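Local coordinates for cyclic di-GMP receptor atypical PilZ domain-containing protein (Xanthomonas campestris pv. campestris, PDB 3RQA), which is of unknown function but forms a tetramer through a helical bundle and belongs to the atypical PilZ family of probable cyclic di-GMP receptors, at residues H117-L129 against E137-A149. Sequence-based numbering, arbitrary orientation.
Sequences HAHPPGTTGSVLL and ELLQLPADVLASA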
ATOM      1  N   HIS C 117      -7.776  32.211  -7.466  1.00 41.08           N
ATOM      2  CA  HIS C 117      -7.852  33.060  -8.649  1.00 41.42           C
ATOM      3  C   HIS C 117      -9.212  32.919  -9.329  1.00 40.71           C
ATOM      4  O   HIS C 117      -9.794  31.837  -9.347  1.00 41.71           O
ATOM      5  CB  HIS C 117      -6.742  32.670  -9.631  1.00 43.52           C
ATOM      6  CG  HIS C 117      -5.368  32.711  -9.033  1.00 44.63           C
ATOM      7  ND1 HIS C 117      -4.787  33.876  -8.582  1.00 46.13           N
ATOM      8  CD2 HIS C 117      -4.476  31.724  -8.778  1.00 45.87           C
ATOM      9  CE1 HIS C 117      -3.597  33.607  -8.072  1.00 47.06           C
ATOM     10  NE2 HIS C 117      -3.385  32.307  -8.179  1.00 47.18           N
ATOM     11  N   ALA C 118      -9.723  34.016  -9.877  1.00 39.63           N
ATOM     12  CA  ALA C 118     -11.003  33.976 -10.568  1.00 38.26           C
ATOM     13  C   ALA C 118     -10.801  33.273 -11.901  1.00 38.76           C
ATOM     14  O   ALA C 118      -9.673  33.128 -12.374  1.00 38.28           O
ATOM     15  CB  ALA C 118     -11.530  35.393 -10.800  1.00 36.73           C
ATOM     16  N   HIS C 119     -11.897  32.828 -12.501  1.00 38.88           N
ATOM     17  CA  HIS C 119     -11.845  32.157 -13.793  1.00 38.86           C
ATOM     18  C   HIS C 119     -13.124  32.513 -14.517  1.00 38.61           C
ATOM     19  O   HIS C 119     -14.212  32.268 -14.008  1.00 39.37           O
ATOM     20  CB  HIS C 119     -11.754  30.647 -13.610  1.00 40.08           C
ATOM     21  CG  HIS C 119     -10.372  30.159 -13.320  1.00 40.33           C
ATOM     22  ND1 HIS C 119      -9.392  30.089 -14.287  1.00 41.83           N
ATOM     23  CD2 HIS C 119      -9.798  29.735 -12.169  1.00 40.42           C
ATOM     24  CE1 HIS C 119      -8.274  29.641 -13.745  1.00 42.51           C
ATOM     25  NE2 HIS C 119      -8.492  29.419 -12.461  1.00 42.27           N
ATOM     26  N   PRO C 120     -13.013  33.090 -15.720  1.00 36.82           N
ATOM     27  CA  PRO C 120     -14.205  33.470 -16.473  1.00 35.60           C
ATOM     28  C   PRO C 120     -15.155  32.316 -16.752  1.00 34.78           C
ATOM     29  O   PRO C 120     -14.730  31.167 -16.928  1.00 30.31           O
ATOM     30  CB  PRO C 120     -13.624  34.063 -17.755  1.00 36.41           C
ATOM     31  CG  PRO C 120     -12.360  33.268 -17.945  1.00 38.41           C
ATOM     32  CD  PRO C 120     -11.800  33.248 -16.545  1.00 37.42           C
ATOM     33  N   PRO C 121     -16.466  32.604 -16.763  1.00 34.92           N
ATOM     34  CA  PRO C 121     -17.433  31.543 -17.040  1.00 36.36           C
ATOM     35  C   PRO C 121     -17.078  30.913 -18.380  1.00 36.64           C
ATOM     36  O   PRO C 121     -16.723  31.613 -19.328  1.00 37.39           O
ATOM     37  CB  PRO C 121     -18.778  32.279 -17.052  1.00 36.74           C
ATOM     38  CG  PRO C 121     -18.424  33.713 -17.202  1.00 36.99           C
ATOM     39  CD  PRO C 121     -17.152  33.858 -16.429  1.00 35.27           C
ATOM     40  N   GLY C 122     -17.136  29.589 -18.440  1.00 34.59           N
ATOM     41  CA  GLY C 122     -16.791  28.901 -19.666  1.00 34.18           C
ATOM     42  C   GLY C 122     -15.485  28.152 -19.475  1.00 32.83           C
ATOM     43  O   GLY C 122     -15.176  27.230 -20.223  1.00 33.11           O
ATOM     44  N   THR C 123     -14.709  28.550 -18.474  1.00 32.90           N
ATOM     45  CA  THR C 123     -13.452  27.866 -18.201  1.00 33.88           C
ATOM     46  C   THR C 123     -13.790  26.424 -17.844  1.00 32.22           C
ATOM     47  O   THR C 123     -14.730  26.155 -17.102  1.00 29.13           O
ATOM     48  CB  THR C 123     -12.691  28.510 -17.030  1.00 34.47           C
ATOM     49  OG1 THR C 123     -12.507  29.906 -17.293  1.00 36.57           O
ATOM     50  CG2 THR C 123     -11.327  27.863 -16.864  1.00 33.87           C
ATOM     51  N   THR C 124     -13.025  25.500 -18.396  1.00 32.84           N
ATOM     52  CA  THR C 124     -13.249  24.089 -18.149  1.00 34.83           C
ATOM     53  C   THR C 124     -12.154  23.586 -17.242  1.00 33.90           C
ATOM     54  O   THR C 124     -11.044  24.129 -17.245  1.00 33.93           O
ATOM     55  CB  THR C 124     -13.239  23.292 -19.475  1.00 37.31           C
ATOM     56  OG1 THR C 124     -14.424  23.606 -20.219  1.00 41.16           O
ATOM     57  CG2 THR C 124     -13.196  21.791 -19.215  1.00 39.22           C
ATOM     58  N   GLY C 125     -12.465  22.556 -16.462  1.00 31.56           N
ATOM     59  CA  GLY C 125     -11.475  21.996 -15.560  1.00 30.92           C
ATOM     60  C   GLY C 125     -12.017  20.906 -14.650  1.00 28.18           C
ATOM     61  O   GLY C 125     -12.960  20.202 -14.988  1.00 28.46           O
ATOM     62  N   SER C 126     -11.410  20.765 -13.485  1.00 27.66           N
ATOM     63  CA  SER C 126     -11.850  19.757 -12.542  1.00 28.25           C
ATOM     64  C   SER C 126     -11.971  20.254 -11.121  1.00 26.88           C
ATOM     65  O   SER C 126     -11.085  20.929 -10.608  1.00 25.63           O
ATOM     66  CB  SER C 126     -10.905  18.563 -12.570  1.00 29.47           C
ATOM     67  OG  SER C 126     -11.059  17.850 -13.784  1.00 35.50           O
ATOM     68  N   VAL C 127     -13.097  19.936 -10.499  1.00 25.63           N
ATOM     69  CA  VAL C 127     -13.327  20.284  -9.105  1.00 25.13           C
ATOM     70  C   VAL C 127     -12.635  19.169  -8.315  1.00 25.79           C
ATOM     71  O   VAL C 127     -12.851  17.993  -8.604  1.00 26.13           O
ATOM     72  CB  VAL C 127     -14.843  20.264  -8.768  1.00 23.19           C
ATOM     73  CG1 VAL C 127     -15.048  20.178  -7.276  1.00 21.56           C
ATOM     74  CG2 VAL C 127     -15.520  21.506  -9.327  1.00 22.53           C
ATOM     75  N   LEU C 128     -11.778  19.528  -7.365  1.00 25.99           N
ATOM     76  CA  LEU C 128     -11.104  18.528  -6.529  1.00 27.62           C
ATOM     77  C   LEU C 128     -11.712  18.612  -5.138  1.00 28.19           C
ATOM     78  O   LEU C 128     -11.873  19.704  -4.589  1.00 26.73           O
ATOM     79  CB  LEU C 128      -9.589  18.765  -6.472  1.00 29.34           C
ATOM     80  CG  LEU C 128      -8.795  18.136  -7.630  1.00 32.20           C
ATOM     81  CD1 LEU C 128      -9.234  18.756  -8.954  1.00 34.48           C
ATOM     82  CD2 LEU C 128      -7.302  18.359  -7.422  1.00 32.81           C
ATOM     83  N   LEU C 129     -12.060  17.453  -4.583  1.00 27.75           N
ATOM     84  CA  LEU C 129     -12.702  17.381  -3.279  1.00 26.57           C
ATOM     85  C   LEU C 129     -12.232  16.171  -2.466  1.00 26.45           C
ATOM     86  O   LEU C 129     -12.032  15.089  -3.021  1.00 25.11           O
ATOM     87  CB  LEU C 129     -14.210  17.251  -3.501  1.00 27.79           C
ATOM     88  CG  LEU C 129     -15.282  18.254  -3.077  1.00 32.10           C
ATOM     89  CD1 LEU C 129     -14.915  19.675  -3.463  1.00 30.66           C
ATOM     90  CD2 LEU C 129     -16.591  17.825  -3.748  1.00 31.21           C
ATOM     91  N   GLU C 137      -8.156  10.499   0.052  1.00 34.96           N
ATOM     92  CA  GLU C 137      -8.363  10.303  -1.374  1.00 33.39           C
ATOM     93  C   GLU C 137      -9.255  11.413  -1.908  1.00 32.60           C
ATOM     94  O   GLU C 137     -10.171  11.882  -1.228  1.00 27.65           O
ATOM     95  CB  GLU C 137      -8.994   8.940  -1.666  1.00 34.77           C
ATOM     96  CG  GLU C 137      -9.177   8.673  -3.152  1.00 37.85           C
ATOM     97  CD  GLU C 137      -7.868   8.442  -3.889  1.00 40.49           C
ATOM     98  OE1 GLU C 137      -6.927   9.251  -3.731  1.00 41.37           O
ATOM     99  OE2 GLU C 137      -7.781   7.442  -4.637  1.00 43.53           O
ATOM    100  N   LEU C 138      -8.987  11.836  -3.134  1.00 32.28           N
ATOM    101  CA  LEU C 138      -9.767  12.915  -3.713  1.00 31.58           C
ATOM    102  C   LEU C 138     -10.759  12.492  -4.772  1.00 30.12           C
ATOM    103  O   LEU C 138     -10.523  11.574  -5.552  1.00 28.85           O
ATOM    104  CB  LEU C 138      -8.832  13.990  -4.282  1.00 32.92           C
ATOM    105  CG  LEU C 138      -7.826  14.568  -3.274  1.00 35.42           C
ATOM    106  CD1 LEU C 138      -7.021  15.703  -3.913  1.00 37.18           C
ATOM    107  CD2 LEU C 138      -8.574  15.078  -2.059  1.00 36.44           C
ATOM    108  N   LEU C 139     -11.900  13.162  -4.755  1.00 31.39           N
ATOM    109  CA  LEU C 139     -12.937  12.937  -5.737  1.00 31.88           C
ATOM    110  C   LEU C 139     -12.674  14.048  -6.766  1.00 33.11           C
ATOM    111  O   LEU C 139     -12.628  15.230  -6.406  1.00 32.34           O
ATOM    112  CB  LEU C 139     -14.318  13.119  -5.102  1.00 29.86           C
ATOM    113  CG  LEU C 139     -15.541  12.949  -6.014  1.00 31.84           C
ATOM    114  CD1 LEU C 139     -15.713  11.468  -6.404  1.00 30.54           C
ATOM    115  CD2 LEU C 139     -16.788  13.467  -5.301  1.00 30.61           C
ATOM    116  N   GLN C 140     -12.453  13.681  -8.025  1.00 31.12           N
ATOM    117  CA  GLN C 140     -12.231  14.699  -9.042  1.00 33.78           C
ATOM    118  C   GLN C 140     -13.403  14.645  -9.989  1.00 32.68           C
ATOM    119  O   GLN C 140     -13.775  13.573 -10.453  1.00 38.09           O
ATOM    120  CB  GLN C 140     -10.933  14.456  -9.815  1.00 35.02           C
ATOM    121  CG  GLN C 140      -9.682  14.527  -8.961  1.00 40.04           C
ATOM    122  CD  GLN C 140      -8.450  14.908  -9.768  1.00 41.57           C
ATOM    123  OE1 GLN C 140      -7.342  14.962  -9.238  1.00 44.84           O
ATOM    124  NE2 GLN C 140      -8.643  15.184 -11.050  1.00 42.51           N
ATOM    125  N   LEU C 141     -13.991  15.801 -10.260  1.00 29.19           N
ATOM    126  CA  LEU C 141     -15.142  15.882 -11.143  1.00 28.16           C
ATOM    127  C   LEU C 141     -15.000  16.971 -12.214  1.00 27.90           C
ATOM    128  O   LEU C 141     -14.960  18.164 -11.899  1.00 28.47           O
ATOM    129  CB  LEU C 141     -16.406  16.157 -10.321  1.00 27.15           C
ATOM    130  CG  LEU C 141     -16.773  15.136  -9.232  1.00 30.77           C
ATOM    131  CD1 LEU C 141     -18.081  15.552  -8.554  1.00 30.11           C
ATOM    132  CD2 LEU C 141     -16.907  13.756  -9.846  1.00 26.54           C
ATOM    133  N   PRO C 142     -14.890  16.571 -13.491  1.00 27.30           N
ATOM    134  CA  PRO C 142     -14.767  17.539 -14.587  1.00 26.95           C
ATOM    135  C   PRO C 142     -15.944  18.511 -14.485  1.00 27.63           C
ATOM    136  O   PRO C 142     -17.065  18.095 -14.200  1.00 25.67           O
ATOM    137  CB  PRO C 142     -14.850  16.663 -15.827  1.00 28.49           C
ATOM    138  CG  PRO C 142     -14.137  15.418 -15.383  1.00 27.77           C
ATOM    139  CD  PRO C 142     -14.679  15.196 -13.976  1.00 29.55           C
ATOM    140  N   ALA C 143     -15.688  19.800 -14.703  1.00 26.87           N
ATOM    141  CA  ALA C 143     -16.742  20.803 -14.602  1.00 26.23           C
ATOM    142  C   ALA C 143     -16.446  22.073 -15.397  1.00 26.27           C
ATOM    143  O   ALA C 143     -15.310  22.320 -15.798  1.00 27.28           O
ATOM    144  CB  ALA C 143     -16.964  21.162 -13.142  1.00 22.97           C
ATOM    145  N   ASP C 144     -17.482  22.873 -15.622  1.00 26.39           N
ATOM    146  CA  ASP C 144     -17.345  24.132 -16.336  1.00 29.35           C
ATOM    147  C   ASP C 144     -17.754  25.272 -15.401  1.00 29.69           C
ATOM    148  O   ASP C 144     -18.612  25.112 -14.527  1.00 26.83           O
ATOM    149  CB  ASP C 144     -18.213  24.145 -17.599  1.00 33.92           C
ATOM    150  CG  ASP C 144     -17.695  23.194 -18.678  1.00 42.72           C
ATOM    151  OD1 ASP C 144     -18.169  23.262 -19.835  1.00 47.55           O
ATOM    152  OD2 ASP C 144     -16.811  22.366 -18.371  1.00 46.73           O
ATOM    153  N   VAL C 145     -17.111  26.418 -15.565  1.00 29.66           N
ATOM    154  CA  VAL C 145     -17.430  27.574 -14.741  1.00 30.41           C
ATOM    155  C   VAL C 145     -18.680  28.258 -15.296  1.00 30.13           C
ATOM    156  O   VAL C 145     -18.683  28.717 -16.440  1.00 29.55           O
ATOM    157  CB  VAL C 145     -16.267  28.597 -14.741  1.00 31.08           C
ATOM    158  CG1 VAL C 145     -16.645  29.814 -13.900  1.00 30.16           C
ATOM    159  CG2 VAL C 145     -14.998  27.943 -14.210  1.00 30.98           C
ATOM    160  N   LEU C 146     -19.736  28.307 -14.485  1.00 29.58           N
ATOM    161  CA  LEU C 146     -20.989  28.954 -14.870  1.00 30.86           C
ATOM    162  C   LEU C 146     -20.892  30.437 -14.533  1.00 31.00           C
ATOM    163  O   LEU C 146     -21.288  31.294 -15.326  1.00 32.60           O
ATOM    164  CB  LEU C 146     -22.180  28.380 -14.090  1.00 33.82           C
ATOM    165  CG  LEU C 146     -22.732  26.965 -14.261  1.00 35.04           C
ATOM    166  CD1 LEU C 146     -24.017  26.868 -13.454  1.00 34.45           C
ATOM    167  CD2 LEU C 146     -23.033  26.664 -15.706  1.00 36.19           C
ATOM    168  N   ALA C 147     -20.381  30.729 -13.337  1.00 29.60           N
ATOM    169  CA  ALA C 147     -20.237  32.102 -12.884  1.00 29.15           C
ATOM    170  C   ALA C 147     -18.984  32.301 -12.045  1.00 31.13           C
ATOM    171  O   ALA C 147     -18.501  31.371 -11.390  1.00 31.70           O
ATOM    172  CB  ALA C 147     -21.448  32.513 -12.090  1.00 29.72           C
ATOM    173  N   SER C 148     -18.478  33.529 -12.071  1.00 30.13           N
ATOM    174  CA  SER C 148     -17.284  33.932 -11.343  1.00 32.38           C
ATOM    175  C   SER C 148     -17.515  35.339 -10.800  1.00 34.71           C
ATOM    176  O   SER C 148     -17.804  36.269 -11.564  1.00 35.08           O
ATOM    177  CB  SER C 148     -16.072  33.944 -12.276  1.00 30.43           C
ATOM    178  OG  SER C 148     -14.900  34.323 -11.582  1.00 30.93           O
ATOM    179  N   ALA C 149     -17.395  35.492  -9.487  1.00 34.87           N
ATOM    180  CA  ALA C 149     -17.607  36.783  -8.862  1.00 37.65           C
ATOM    181  C   ALA C 149     -16.905  36.882  -7.520  1.00 39.33           C
ATOM    182  O   ALA C 149     -16.509  35.875  -6.934  1.00 37.51           O
ATOM    183  CB  ALA C 149     -19.098  37.047  -8.689  1.00 37.94           C
TER
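Val127 and Leu141 face each other as a hydrogen-bonded pair in an antiparallel beta hairpin, strands 124-129 and 139-150, that belongs to the six-stranded barrel of this PilZ domain. Two nearly straight bonds close the pair, Leu141 N to Val127 O and Val127 N to Leu141 O, the latter 2.9 Å. The tight part is the face carrying Val127, Leu129, Leu139, Leu141 and Ala143, all buried. There Val127 CG2, beside its own backbone N, meets Ala143 CB at 4.1 Å, and Leu139 also packs on Ala45, Leu48 and Leu49 of helix 42-55. Leu139 N to Leu129 O is short, 2.6 Å.

The other face opens to solvent at Thr124, with Leu128, Gln140, Pro142 and Asp144 partly exposed. The extended Gln140 chain runs alongside Leu128, its OE1 3.8 Å from Leu128 CG. Ser126 stays buried against Ala37 and Pro39, its OG without a polar partner; the nearby Pro142 N has no hydrogen to offer. Thr124 OG1 gives Asp144 OD2 a weak bond.

Before strand 124-129, a type II turn from Pro120 to Thr123 wraps Val145, held by Gly122 N to Val145 O (2.7 Å) and Val145 N to Thr123 O. The Val145 isopropyl group divides its contacts: CG1, anti to the backbone N (chi1 179°), touches His119 O at 3.5 Å, and CG2 meets Thr123 O and CB. Past Val145, a classic beta bulge sets Leu146 and Ala147 both opposite Trp158. Inside the turn, Pro120 O accepts Thr123 N and also Thr123 OG1, which sits on a lone pair in the carbonyl plane, 2.6 Å from Pro120 O.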